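Local structure of glia-derived nexin (Homo sapiens, 4DY0) at residues 31-36 and 374-379; 186-191 and 356-361; 198-203 and 271-276; 234-239 and 352-357. The protein inhibits serine proteases such as thrombin, trypsin and urokinase, binds heparin, and promotes neurite extension by inhibiting thrombin. All blocks are in the same frame, centred on the assembly; numbering follows the deposited sequence.

Contact 1. Residues 31-36 and 374-379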
loop_
_atom_site.group_PDB
_atom_site.type_symbol
_atom_site.label_atom_id
_atom_site.label_comp_id
_atom_site.label_asym_id
_atom_site.label_seq_id
_atom_site.Cartn_x
_atom_site.Cartn_y
_atom_site.Cartn_z
ATOM N N ASN A 31 -7.172 -1.199 11.870
ATOM C CA ASN A 31 -7.263 -0.999 10.445
ATOM C C ASN A 31 -5.872 -0.703 9.911
ATOM O O ASN A 31 -5.250 0.290 10.277
ATOM C CB ASN A 31 -8.230 0.139 10.125
ATOM C CG ASN A 31 -9.664 -0.219 10.440
ATOM O OD1 ASN A 31 -10.018 -1.399 10.562
ATOM N ND2 ASN A 31 -10.508 0.797 10.577
ATOM N N ILE A 32 -5.368 -1.587 9.063
ATOM C CA ILE A 32 -4.040 -1.412 8.501
ATOM C C ILE A 32 -4.144 -1.345 6.985
ATOM O O ILE A 32 -4.631 -2.277 6.349
ATOM C CB ILE A 32 -3.103 -2.560 8.903
ATOM C CG1 ILE A 32 -2.978 -2.638 10.428
ATOM C CG2 ILE A 32 -1.738 -2.373 8.273
ATOM C CD1 ILE A 32 -2.297 -1.428 11.050
ATOM N N VAL A 33 -3.709 -0.227 6.414
ATOM C CA VAL A 33 -3.736 -0.054 4.969
ATOM C C VAL A 33 -2.368 0.372 4.467
ATOM O O VAL A 33 -1.906 1.479 4.741
ATOM C CB VAL A 33 -4.799 0.967 4.532
ATOM C CG1 VAL A 33 -4.929 0.979 3.011
ATOM C CG2 VAL A 33 -6.130 0.636 5.179
ATOM N N ILE A 34 -1.732 -0.532 3.736
ATOM C CA ILE A 34 -0.374 -0.362 3.259
ATOM C C ILE A 34 -0.371 -0.377 1.735
ATOM O O ILE A 34 -1.309 -0.888 1.108
ATOM C CB ILE A 34 0.497 -1.541 3.738
ATOM C CG1 ILE A 34 0.682 -1.490 5.258
ATOM C CG2 ILE A 34 1.828 -1.564 3.021
ATOM C CD1 ILE A 34 1.373 -0.254 5.739
ATOM N N SER A 35 0.677 0.182 1.140
ATOM C CA SER A 35 0.897 0.030 -0.292
ATOM C C SER A 35 2.169 -0.768 -0.518
ATOM O O SER A 35 3.265 -0.219 -0.451
ATOM C CB SER A 35 1.008 1.384 -0.979
ATOM O OG SER A 35 1.344 1.204 -2.341
ATOM N N PRO A 36 2.032 -2.081 -0.762
ATOM C CA PRO A 36 3.216 -2.925 -0.916
ATOM C C PRO A 36 4.159 -2.411 -1.997
ATOM O O PRO A 36 5.379 -2.421 -1.813
ATOM C CB PRO A 36 2.626 -4.280 -1.315
ATOM C CG PRO A 36 1.269 -4.287 -0.664
ATOM C CD PRO A 36 0.782 -2.861 -0.790
ATOM N N GLY A 374 -4.853 -4.187 2.618
ATOM C CA GLY A 374 -5.476 -3.691 3.830
ATOM C C GLY A 374 -6.159 -4.740 4.682
ATOM O O GLY A 374 -6.718 -5.720 4.175
ATOM N N GLN A 375 -6.113 -4.535 5.991
ATOM C CA GLN A 375 -6.935 -5.327 6.880
ATOM C C GLN A 375 -7.934 -4.377 7.524
ATOM O O GLN A 375 -7.555 -3.417 8.190
ATOM C CB GLN A 375 -6.084 -6.070 7.920
ATOM C CG GLN A 375 -6.233 -5.572 9.331
ATOM C CD GLN A 375 -5.606 -6.510 10.349
ATOM O OE1 GLN A 375 -5.573 -7.722 10.152
ATOM N NE2 GLN A 375 -5.103 -5.948 11.445
ATOM N N ILE A 376 -9.216 -4.626 7.292
ATOM C CA ILE A 376 -10.251 -3.760 7.839
ATOM C C ILE A 376 -10.971 -4.460 8.978
ATOM O O ILE A 376 -11.707 -5.422 8.752
ATOM C CB ILE A 376 -11.277 -3.353 6.764
ATOM C CG1 ILE A 376 -10.579 -2.646 5.593
ATOM C CG2 ILE A 376 -12.372 -2.481 7.370
ATOM C CD1 ILE A 376 -9.770 -1.413 5.999
ATOM N N ASN A 377 -10.742 -3.979 10.198
ATOM C CA ASN A 377 -11.386 -4.521 11.392
ATOM C C ASN A 377 -12.668 -3.782 11.747
ATOM O O ASN A 377 -13.521 -4.307 12.462
ATOM C CB ASN A 377 -10.423 -4.478 12.579
ATOM C CG ASN A 377 -9.516 -5.680 12.627
ATOM O OD1 ASN A 377 -8.304 -5.576 12.415
ATOM N ND2 ASN A 377 -10.101 -6.843 12.880
ATOM N N LYS A 378 -12.790 -2.555 11.254
ATOM C CA LYS A 378 -14.002 -1.769 11.435
ATOM C C LYS A 378 -14.075 -0.676 10.376
ATOM O O LYS A 378 -13.329 0.293 10.438
ATOM C CB LYS A 378 -14.047 -1.149 12.832
ATOM C CG LYS A 378 -15.436 -0.674 13.237
ATOM C CD LYS A 378 -15.508 -0.352 14.723
ATOM C CE LYS A 378 -14.666 0.865 15.071
ATOM N NZ LYS A 378 -14.755 1.196 16.521
ATOM N N PRO A 379 -14.971 -0.837 9.391
ATOM C CA PRO A 379 -15.103 0.161 8.331
ATOM C C PRO A 379 -15.377 1.541 8.908
ATOM O O PRO A 379 -16.080 1.669 9.914
ATOM C CB PRO A 379 -16.313 -0.323 7.521
ATOM C CG PRO A 379 -16.900 -1.471 8.287
ATOM C CD PRO A 379 -15.845 -2.002 9.182
ATOM O OXT PRO A 379 -14.898 2.551 8.389
#
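Ile32 and Gln375 form a hydrogen-bonded antiparallel pair where strand 32-34 joins strand 369-376 at the edge of the serpin's sheet B. Gln375 N gives to Ile32 O at 2.7 Å and Ile32 N gives back to Gln375 O at 3.0 Å. Both side chains lie side by side toward helix 5-26, and Gln375 NE2 reaches Asp30 O. On the Val33 face, Gly374, with no side chain, probably eases the approach of Val33 CG2 to Ile376 CD1 (4.3 Å).

Beyond the pair, Asn31 CB passes 4.1 Å from Gln375 O. Asn31 CG stands beside its backbone N (chi1 -69°), turning the amide toward the C terminus, 3.7 Å from Lys378 O. Asn31 OD1 accepts Asn377 N at 2.7 Å, almost in line with the amide carbonyl, and Lys378 N at 3.1 Å, in the carbonyl plane on a lone pair. Asparagine suits the place, its short amide accepting and donating at once. With an alanine in place of Asn31, these N-H groups and the Lys378 carbonyl would probably lose their mates, freeing the C-terminal tail. At the tip, Asn31 ND2 gives to Lys378 O at 2.9 Å, 15° out of the amide plane.

Contact 2. Residues 186-191 and 356-361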
loop_
_atom_site.group_PDB
_atom_site.type_symbol
_atom_site.label_atom_id
_atom_site.label_comp_id
_atom_site.label_asym_id
_atom_site.label_seq_id
_atom_site.Cartn_x
_atom_site.Cartn_y
_atom_site.Cartn_z
ATOM N N ARG A 186 -26.302 -1.923 7.510
ATOM C CA ARG A 186 -26.360 -3.329 7.908
ATOM C C ARG A 186 -25.353 -3.626 9.010
ATOM O O ARG A 186 -24.435 -2.851 9.247
ATOM C CB ARG A 186 -26.097 -4.244 6.711
ATOM C CG ARG A 186 -27.053 -4.037 5.550
ATOM C CD ARG A 186 -26.787 -5.029 4.427
ATOM N NE ARG A 186 -27.645 -4.788 3.269
ATOM C CZ ARG A 186 -28.811 -5.393 3.060
ATOM N NH1 ARG A 186 -29.272 -6.282 3.934
ATOM N NH2 ARG A 186 -29.521 -5.106 1.977
ATOM N N THR A 187 -25.528 -4.760 9.674
ATOM C CA THR A 187 -24.652 -5.152 10.767
ATOM C C THR A 187 -23.268 -5.625 10.305
ATOM O O THR A 187 -23.149 -6.514 9.459
ATOM C CB THR A 187 -25.288 -6.266 11.612
ATOM O OG1 THR A 187 -26.513 -5.794 12.185
ATOM C CG2 THR A 187 -24.344 -6.697 12.728
ATOM N N PHE A 188 -22.229 -5.019 10.872
ATOM C CA PHE A 188 -20.863 -5.494 10.709
ATOM C C PHE A 188 -20.404 -5.954 12.089
ATOM O O PHE A 188 -20.493 -5.200 13.051
ATOM C CB PHE A 188 -19.966 -4.367 10.176
ATOM C CG PHE A 188 -18.541 -4.786 9.917
ATOM C CD1 PHE A 188 -18.134 -5.176 8.649
ATOM C CD2 PHE A 188 -17.604 -4.784 10.941
ATOM C CE1 PHE A 188 -16.819 -5.563 8.409
ATOM C CE2 PHE A 188 -16.291 -5.168 10.707
ATOM C CZ PHE A 188 -15.898 -5.558 9.439
ATOM N N VAL A 189 -19.959 -7.201 12.206
ATOM C CA VAL A 189 -19.470 -7.694 13.490
ATOM C C VAL A 189 -17.951 -7.576 13.545
ATOM O O VAL A 189 -17.237 -8.313 12.867
ATOM C CB VAL A 189 -19.892 -9.149 13.754
ATOM C CG1 VAL A 189 -19.370 -9.605 15.108
ATOM C CG2 VAL A 189 -21.403 -9.275 13.719
ATOM N N ALA A 190 -17.458 -6.639 14.349
ATOM C CA ALA A 190 -16.023 -6.370 14.403
ATOM C C ALA A 190 -15.295 -7.390 15.260
ATOM O O ALA A 190 -15.905 -8.326 15.778
ATOM C CB ALA A 190 -15.757 -4.962 14.899
ATOM N N ALA A 191 -13.986 -7.203 15.397
ATOM C CA ALA A 191 -13.145 -8.132 16.149
ATOM C C ALA A 191 -13.593 -8.293 17.607
ATOM O O ALA A 191 -13.628 -9.412 18.132
ATOM C CB ALA A 191 -11.687 -7.696 16.079
ATOM N N ARG A 356 -17.734 -8.976 8.395
ATOM C CA ARG A 356 -16.786 -9.256 9.470
ATOM C C ARG A 356 -15.404 -8.812 8.993
ATOM O O ARG A 356 -15.207 -8.599 7.801
ATOM C CB ARG A 356 -16.787 -10.753 9.808
ATOM C CG ARG A 356 -18.125 -11.290 10.309
ATOM C CD ARG A 356 -18.260 -12.809 10.123
ATOM N NE ARG A 356 -18.456 -13.161 8.717
ATOM C CZ ARG A 356 -17.667 -13.973 8.016
ATOM N NH1 ARG A 356 -16.622 -14.557 8.588
ATOM N NH2 ARG A 356 -17.934 -14.214 6.740
ATOM N N PRO A 357 -14.442 -8.657 9.918
ATOM C CA PRO A 357 -13.110 -8.192 9.512
ATOM C C PRO A 357 -12.608 -8.899 8.252
ATOM O O PRO A 357 -12.753 -10.121 8.124
ATOM C CB PRO A 357 -12.241 -8.545 10.716
ATOM C CG PRO A 357 -13.187 -8.413 11.889
ATOM C CD PRO A 357 -14.539 -8.874 11.374
ATOM N N PHE A 358 -12.028 -8.135 7.329
ATOM C CA PHE A 358 -11.651 -8.670 6.024
ATOM C C PHE A 358 -10.324 -8.132 5.502
ATOM O O PHE A 358 -9.803 -7.129 5.990
ATOM C CB PHE A 358 -12.755 -8.406 4.989
ATOM C CG PHE A 358 -13.008 -6.942 4.712
ATOM C CD1 PHE A 358 -13.794 -6.182 5.571
ATOM C CD2 PHE A 358 -12.481 -6.333 3.582
ATOM C CE1 PHE A 358 -14.040 -4.838 5.317
ATOM C CE2 PHE A 358 -12.723 -4.986 3.316
ATOM C CZ PHE A 358 -13.502 -4.239 4.189
ATOM N N LEU A 359 -9.792 -8.818 4.499
ATOM C CA LEU A 359 -8.570 -8.413 3.830
ATOM C C LEU A 359 -8.915 -7.940 2.427
ATOM O O LEU A 359 -9.817 -8.479 1.792
ATOM C CB LEU A 359 -7.615 -9.601 3.730
ATOM C CG LEU A 359 -6.253 -9.314 3.097
ATOM C CD1 LEU A 359 -5.280 -8.856 4.164
ATOM C CD2 LEU A 359 -5.723 -10.550 2.393
ATOM N N PHE A 360 -8.200 -6.939 1.931
ATOM C CA PHE A 360 -8.399 -6.532 0.553
ATOM C C PHE A 360 -7.103 -6.122 -0.123
ATOM O O PHE A 360 -6.185 -5.613 0.530
ATOM C CB PHE A 360 -9.460 -5.431 0.439
ATOM C CG PHE A 360 -8.964 -4.060 0.785
ATOM C CD1 PHE A 360 -9.171 -3.530 2.046
ATOM C CD2 PHE A 360 -8.310 -3.284 -0.165
ATOM C CE1 PHE A 360 -8.720 -2.251 2.360
ATOM C CE2 PHE A 360 -7.858 -2.011 0.141
ATOM C CZ PHE A 360 -8.064 -1.494 1.403
ATOM N N PHE A 361 -7.036 -6.377 -1.428
ATOM C CA PHE A 361 -5.929 -5.940 -2.267
ATOM C C PHE A 361 -6.466 -5.011 -3.337
ATOM O O PHE A 361 -7.608 -5.146 -3.766
ATOM C CB PHE A 361 -5.297 -7.126 -3.001
ATOM C CG PHE A 361 -4.538 -8.067 -2.125
ATOM C CD1 PHE A 361 -5.093 -9.277 -1.746
ATOM C CD2 PHE A 361 -3.253 -7.762 -1.707
ATOM C CE1 PHE A 361 -4.388 -10.159 -0.949
ATOM C CE2 PHE A 361 -2.541 -8.637 -0.912
ATOM C CZ PHE A 361 -3.110 -9.838 -0.530
#
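Phe188 swings CG away from its own backbone N (chi1 -177°), which carries the ring off strand 184-189 and onto the Arg356-Pro357 peptide. Arg356 CA then stands 3.7 Å above one face of the Phe188 ring, toward the rim, and Phe188 CZ comes within 3.3 Å of Arg356 C. Phe358 turns its ring (chi1 64°) so that the two aromatics meet at their edges, Phe188 CE1 lying 4.2 Å from Phe358 CD1.

Proline suits position 357, since its compact ring offers C-H groups and it has no N-H to satisfy. Pro357 CD touches Val189 O at 3.1 Å, and Pro357 CG rests against the Ala190-Ala191 peptide. Val189 O also takes a CA-H...O contact from Arg356 CA at 3.6 Å.

In the serpin fold the contact joins the end of a sheet C strand to the lead-in of strand 358-364 in sheet B. Reducing Phe188 to an alanine would probably uncover the Arg356-Pro357 peptide and take from Phe358 its edge neighbour. A backbone hydrogen bond of Val189 with Asp355 flanks the contact and pins the two stretches together; between the segments themselves there is none, and the fit rests on shape, apolar contact and weak CH...O attraction.

Contact 3. Residues 198-203 and 271-276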
loop_
_atom_site.group_PDB
_atom_site.type_symbol
_atom_site.label_atom_id
_atom_site.label_comp_id
_atom_site.label_asym_id
_atom_site.label_seq_id
_atom_site.Cartn_x
_atom_site.Cartn_y
_atom_site.Cartn_z
ATOM N N VAL A 198 -23.372 -0.173 9.631
ATOM C CA VAL A 198 -22.561 0.302 8.550
ATOM C C VAL A 198 -23.322 0.392 7.269
ATOM O O VAL A 198 -24.058 -0.469 6.972
ATOM C CB VAL A 198 -21.364 -0.660 8.338
ATOM C CG1 VAL A 198 -20.444 -0.184 7.327
ATOM C CG2 VAL A 198 -20.681 -0.898 9.597
ATOM N N PRO A 199 -23.118 1.453 6.507
ATOM C CA PRO A 199 -23.694 1.547 5.170
ATOM C C PRO A 199 -23.032 0.508 4.279
ATOM O O PRO A 199 -21.801 0.423 4.237
ATOM C CB PRO A 199 -23.292 2.953 4.701
ATOM C CG PRO A 199 -22.738 3.656 5.904
ATOM C CD PRO A 199 -22.259 2.603 6.833
ATOM N N MET A 200 -23.828 -0.290 3.579
ATOM C CA MET A 200 -23.250 -1.289 2.693
ATOM C C MET A 200 -23.815 -1.260 1.279
ATOM O O MET A 200 -25.027 -1.181 1.081
ATOM C CB MET A 200 -23.382 -2.685 3.294
ATOM C CG MET A 200 -22.569 -2.868 4.558
ATOM S SD MET A 200 -22.396 -4.597 4.993
ATOM C CE MET A 200 -21.667 -4.467 6.628
ATOM N N LEU A 201 -22.914 -1.319 0.306
ATOM C CA LEU A 201 -23.281 -1.439 -1.094
ATOM C C LEU A 201 -23.795 -2.846 -1.351
ATOM O O LEU A 201 -23.322 -3.807 -0.737
ATOM C CB LEU A 201 -22.059 -1.190 -1.976
ATOM C CG LEU A 201 -21.148 -0.021 -1.588
ATOM C CD1 LEU A 201 -19.813 -0.113 -2.313
ATOM C CD2 LEU A 201 -21.821 1.315 -1.858
ATOM N N ALA A 202 -24.757 -2.968 -2.261
ATOM C CA ALA A 202 -25.282 -4.276 -2.646
ATOM C C ALA A 202 -25.646 -4.311 -4.119
ATOM O O ALA A 202 -26.244 -3.376 -4.642
ATOM C CB ALA A 202 -26.494 -4.633 -1.807
ATOM N N GLN A 203 -25.279 -5.397 -4.785
ATOM C CA GLN A 203 -25.717 -5.630 -6.149
ATOM C C GLN A 203 -25.650 -7.114 -6.478
ATOM O O GLN A 203 -24.809 -7.845 -5.952
ATOM C CB GLN A 203 -24.865 -4.835 -7.136
ATOM C CG GLN A 203 -23.562 -5.514 -7.509
ATOM C CD GLN A 203 -22.808 -4.762 -8.581
ATOM O OE1 GLN A 203 -22.913 -5.080 -9.766
ATOM N NE2 GLN A 203 -22.052 -3.748 -8.174
ATOM N N GLN A 271 -24.746 -12.289 -5.112
ATOM C CA GLN A 271 -25.202 -11.129 -4.352
ATOM C C GLN A 271 -24.052 -10.595 -3.505
ATOM O O GLN A 271 -23.675 -11.205 -2.503
ATOM C CB GLN A 271 -26.386 -11.492 -3.454
ATOM C CG GLN A 271 -27.742 -11.048 -3.989
ATOM C CD GLN A 271 -27.960 -9.548 -3.868
ATOM O OE1 GLN A 271 -28.964 -9.019 -4.340
ATOM N NE2 GLN A 271 -27.020 -8.859 -3.229
ATOM N N VAL A 272 -23.490 -9.464 -3.916
ATOM C CA VAL A 272 -22.371 -8.861 -3.202
ATOM C C VAL A 272 -22.861 -7.808 -2.223
ATOM O O VAL A 272 -23.682 -6.962 -2.567
ATOM C CB VAL A 272 -21.363 -8.204 -4.164
ATOM C CG1 VAL A 272 -20.198 -7.613 -3.384
ATOM C CG2 VAL A 272 -20.867 -9.218 -5.188
ATOM N N ILE A 273 -22.362 -7.872 -0.996
ATOM C CA ILE A 273 -22.703 -6.883 0.015
ATOM C C ILE A 273 -21.421 -6.428 0.709
ATOM O O ILE A 273 -20.703 -7.228 1.310
ATOM C CB ILE A 273 -23.750 -7.429 0.993
ATOM C CG1 ILE A 273 -25.065 -7.668 0.242
ATOM C CG2 ILE A 273 -23.968 -6.471 2.162
ATOM C CD1 ILE A 273 -26.271 -7.779 1.132
ATOM N N LEU A 274 -21.143 -5.133 0.595
ATOM C CA LEU A 274 -19.815 -4.585 0.845
ATOM C C LEU A 274 -19.949 -3.248 1.570
ATOM O O LEU A 274 -20.746 -2.405 1.164
ATOM C CB LEU A 274 -19.131 -4.353 -0.503
ATOM C CG LEU A 274 -17.614 -4.280 -0.647
ATOM C CD1 LEU A 274 -17.279 -3.494 -1.897
ATOM C CD2 LEU A 274 -16.972 -3.638 0.560
ATOM N N PRO A 275 -19.180 -3.045 2.650
ATOM C CA PRO A 275 -19.250 -1.751 3.310
ATOM C C PRO A 275 -18.906 -0.613 2.358
ATOM O O PRO A 275 -17.935 -0.698 1.599
ATOM C CB PRO A 275 -18.179 -1.856 4.394
ATOM C CG PRO A 275 -18.132 -3.301 4.711
ATOM C CD PRO A 275 -18.332 -3.992 3.390
ATOM N N LYS A 276 -19.720 0.432 2.382
ATOM C CA LYS A 276 -19.372 1.675 1.719
ATOM C C LYS A 276 -18.586 2.491 2.740
ATOM O O LYS A 276 -19.119 2.861 3.782
ATOM C CB LYS A 276 -20.638 2.414 1.286
ATOM C CG LYS A 276 -20.496 3.928 1.250
ATOM C CD LYS A 276 -21.481 4.565 0.281
ATOM C CE LYS A 276 -21.418 6.078 0.378
ATOM N NZ LYS A 276 -21.288 6.697 -0.965
#
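Residues 198-203 and 271-276, parts of the long strands 195-213 and 266-284, run antiparallel in the serpin's sheet C, where Leu201 pairs with Leu274 and Gln203 with Val272 through hydrogen bonds, while Ala202 faces Ile273 in a non-hydrogen-bonded pair. Gln203 and Val272 exchange both of their bonds, Val272 N reaching Gln203 O at 2.9 Å. The N-to-C directions of the short segments differ by 153°, antiparallel with some twist.

Two prolines are accommodated near one end. Pro275 sits opposite Met200 in a non-hydrogen-bonded pair, so its missing N-H costs nothing on this side. Pro199 has no N-H to offer, but its carbonyl still accepts, Lys276 N lying 2.8 Å from Pro199 O.

On the face of Ala202 and Ile273 the small Ala202 lets Ile273 CG1 come to 3.9 Å from Ala202 CB. Met200, extended beyond CG, crosses Ile273 at about a right angle with Met200 SD 3.7 Å from Ile273 CG2, and its methyl CE runs on to Pro275 CG at 4.2 Å; a flexible thioether can bridge both in this way. Arg186 and Phe188 of strand 184-189 also touch Met200.

On the other face Leu201 and Leu274 bring their CD1 methyls together at 4.2 Å. Lys276 is amphipathic here, its NZ held in a salt bridge by Glu330 and its apolar stem crossing Leu201. There Leu201 CD2 presses on Lys276 CB at 3.5 Å and also touches CD farther along the stem.

Contact 4. Residues 234-239 and 352-357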
loop_
_atom_site.group_PDB
_atom_site.type_symbol
_atom_site.label_atom_id
_atom_site.label_comp_id
_atom_site.label_asym_id
_atom_site.label_seq_id
_atom_site.Cartn_x
_atom_site.Cartn_y
_atom_site.Cartn_z
ATOM N N MET A 234 -10.137 -4.778 -7.360
ATOM C CA MET A 234 -10.060 -5.021 -5.937
ATOM C C MET A 234 -10.243 -6.512 -5.675
ATOM O O MET A 234 -11.073 -7.167 -6.310
ATOM C CB MET A 234 -11.135 -4.230 -5.196
ATOM C CG MET A 234 -11.169 -4.527 -3.702
ATOM S SD MET A 234 -12.394 -3.564 -2.799
ATOM C CE MET A 234 -11.612 -1.953 -2.775
ATOM N N LEU A 235 -9.456 -7.043 -4.747
ATOM C CA LEU A 235 -9.622 -8.413 -4.296
ATOM C C LEU A 235 -9.990 -8.384 -2.823
ATOM O O LEU A 235 -9.426 -7.605 -2.054
ATOM C CB LEU A 235 -8.336 -9.211 -4.508
ATOM C CG LEU A 235 -8.080 -9.762 -5.915
ATOM C CD1 LEU A 235 -8.442 -8.754 -6.985
ATOM C CD2 LEU A 235 -6.627 -10.181 -6.056
ATOM N N ILE A 236 -10.950 -9.218 -2.436
ATOM C CA ILE A 236 -11.408 -9.261 -1.051
ATOM C C ILE A 236 -11.466 -10.694 -0.546
ATOM O O ILE A 236 -11.960 -11.590 -1.238
ATOM C CB ILE A 236 -12.801 -8.630 -0.891
ATOM C CG1 ILE A 236 -12.798 -7.197 -1.418
ATOM C CG2 ILE A 236 -13.247 -8.679 0.569
ATOM C CD1 ILE A 236 -14.053 -6.426 -1.086
ATOM N N ALA A 237 -10.949 -10.905 0.660
ATOM C CA ALA A 237 -10.985 -12.220 1.282
ATOM C C ALA A 237 -11.374 -12.107 2.752
ATOM O O ALA A 237 -10.937 -11.194 3.459
ATOM C CB ALA A 237 -9.641 -12.914 1.140
ATOM N N LEU A 238 -12.216 -13.029 3.200
ATOM C CA LEU A 238 -12.548 -13.133 4.612
ATOM C C LEU A 238 -12.949 -14.573 4.902
ATOM O O LEU A 238 -13.295 -15.315 3.978
ATOM C CB LEU A 238 -13.652 -12.141 5.008
ATOM C CG LEU A 238 -15.122 -12.504 4.783
ATOM C CD1 LEU A 238 -16.007 -11.541 5.552
ATOM C CD2 LEU A 238 -15.481 -12.498 3.300
ATOM N N PRO A 239 -12.890 -14.977 6.183
ATOM C CA PRO A 239 -13.087 -16.378 6.564
ATOM C C PRO A 239 -14.489 -16.878 6.257
ATOM O O PRO A 239 -15.448 -16.116 6.308
ATOM C CB PRO A 239 -12.864 -16.371 8.083
ATOM C CG PRO A 239 -12.177 -15.068 8.381
ATOM C CD PRO A 239 -12.684 -14.110 7.353
ATOM N N PHE A 352 -21.956 -13.142 -1.174
ATOM C CA PHE A 352 -20.655 -12.730 -0.673
ATOM C C PHE A 352 -20.850 -11.483 0.183
ATOM O O PHE A 352 -20.847 -10.356 -0.322
ATOM C CB PHE A 352 -19.683 -12.460 -1.815
ATOM C CG PHE A 352 -18.237 -12.432 -1.388
ATOM C CD1 PHE A 352 -17.415 -13.527 -1.603
ATOM C CD2 PHE A 352 -17.704 -11.314 -0.767
ATOM C CE1 PHE A 352 -16.086 -13.507 -1.212
ATOM C CE2 PHE A 352 -16.374 -11.288 -0.372
ATOM C CZ PHE A 352 -15.565 -12.386 -0.597
ATOM N N ILE A 353 -21.044 -11.701 1.480
ATOM C CA ILE A 353 -21.379 -10.618 2.393
ATOM C C ILE A 353 -20.200 -10.269 3.286
ATOM O O ILE A 353 -19.793 -11.064 4.132
ATOM C CB ILE A 353 -22.584 -10.976 3.279
ATOM C CG1 ILE A 353 -23.765 -11.424 2.413
ATOM C CG2 ILE A 353 -22.964 -9.791 4.162
ATOM C CD1 ILE A 353 -24.836 -12.174 3.181
ATOM N N VAL A 354 -19.665 -9.070 3.095
ATOM C CA VAL A 354 -18.513 -8.622 3.853
ATOM C C VAL A 354 -18.962 -7.969 5.157
ATOM O O VAL A 354 -19.014 -6.745 5.254
ATOM C CB VAL A 354 -17.678 -7.628 3.031
ATOM C CG1 VAL A 354 -16.526 -7.096 3.852
ATOM C CG2 VAL A 354 -17.169 -8.298 1.768
ATOM N N ASP A 355 -19.280 -8.792 6.156
ATOM C CA ASP A 355 -19.856 -8.300 7.409
ATOM C C ASP A 355 -18.979 -8.579 8.634
ATOM O O ASP A 355 -19.426 -8.439 9.770
ATOM C CB ASP A 355 -21.251 -8.897 7.617
ATOM C CG ASP A 355 -21.242 -10.421 7.630
ATOM O OD1 ASP A 355 -20.151 -11.018 7.523
ATOM O OD2 ASP A 355 -22.328 -11.027 7.746
ATOM N N ARG A 356 -17.734 -8.976 8.395
ATOM C CA ARG A 356 -16.786 -9.256 9.470
ATOM C C ARG A 356 -15.404 -8.812 8.993
ATOM O O ARG A 356 -15.207 -8.599 7.801
ATOM C CB ARG A 356 -16.787 -10.753 9.808
ATOM C CG ARG A 356 -18.125 -11.290 10.309
ATOM C CD ARG A 356 -18.260 -12.809 10.123
ATOM N NE ARG A 356 -18.456 -13.161 8.717
ATOM C CZ ARG A 356 -17.667 -13.973 8.016
ATOM N NH1 ARG A 356 -16.622 -14.557 8.588
ATOM N NH2 ARG A 356 -17.934 -14.214 6.740
ATOM N N PRO A 357 -14.442 -8.657 9.918
ATOM C CA PRO A 357 -13.110 -8.192 9.512
ATOM C C PRO A 357 -12.608 -8.899 8.252
ATOM O O PRO A 357 -12.753 -10.121 8.124
ATOM C CB PRO A 357 -12.241 -8.545 10.716
ATOM C CG PRO A 357 -13.187 -8.413 11.889
ATOM C CD PRO A 357 -14.539 -8.874 11.374
#
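An inverse gamma turn centred on Val354, where the chain leaves sheet C behind the reactive-centre loop and heads for sheet B, packs through Val354 and its neighbours on Ile236 and Leu238 of strand 232-239. Ile236 CG2 is the meeting point on one side: the Val354 side chain crosses that of Ile236 at about a right angle, bringing Val354 CG2 to 4.1 Å from Ile236 CG2, and CE2 of the Phe352 ring lies close by. Branched and aromatic side chains suit this place, since they fill a buried layer with no polar groups of their own.

Leu238 splits its two methyls between different partners. Its CG sits between the backbone N and carbonyl carbon (chi1 84°), standing the branch up toward the turn. Leu238 CD2 goes to Phe352 CZ at 3.9 Å. Leu238 CD1 lies 3.5 Å above the plane of the Arg356 guanidinium, toward its rim.

The guanidinium itself grips Pro239 O end-on, Arg356 NH1 at 3.0 Å and Arg356 NH2 at 3.2 Å, with the oxygen only 1° out of its plane. NH2 comes nearly straight onto the carbonyl, whereas NH1 approaches from above the carbonyl plane. Arg356 NE makes a salt bridge to Asp355 OD1 at 3.0 Å, on the syn side, though tilted from the carboxylate plane. Three nitrogens are thus engaged, which fixes the rotation of the group and probably balances part of its charge.

Around this, strand 219-226 supplies Ile223, which touches both Ile236 and Phe352, Phe358 of strand 358-364 packs on Ile236 and Leu238, and Pro275 of strand 266-284 touches Val354.

How the contacts relate
From the N terminus, residues 31-36 open contact 1, which closes only at the C-terminal 374-379, so the other three contacts nest within its loop. Contact 2 starts at 186-191 and encloses contact 3, whose segments 198-203 and 271-276 pair in sheet C. Contact 4 begins at 234-239, inside the loop of contact 3, but ends beyond it at 352-357, so these two cross. Contacts 2 and 4 finish on the same connection and share Arg356 and Pro357. Sheet C thereby meets sheet B at this shared connection, and strand 358-364 carries the tie to strand 369-376 through backbone bonds, Gly374 with Phe360 and Ile376 with Phe358.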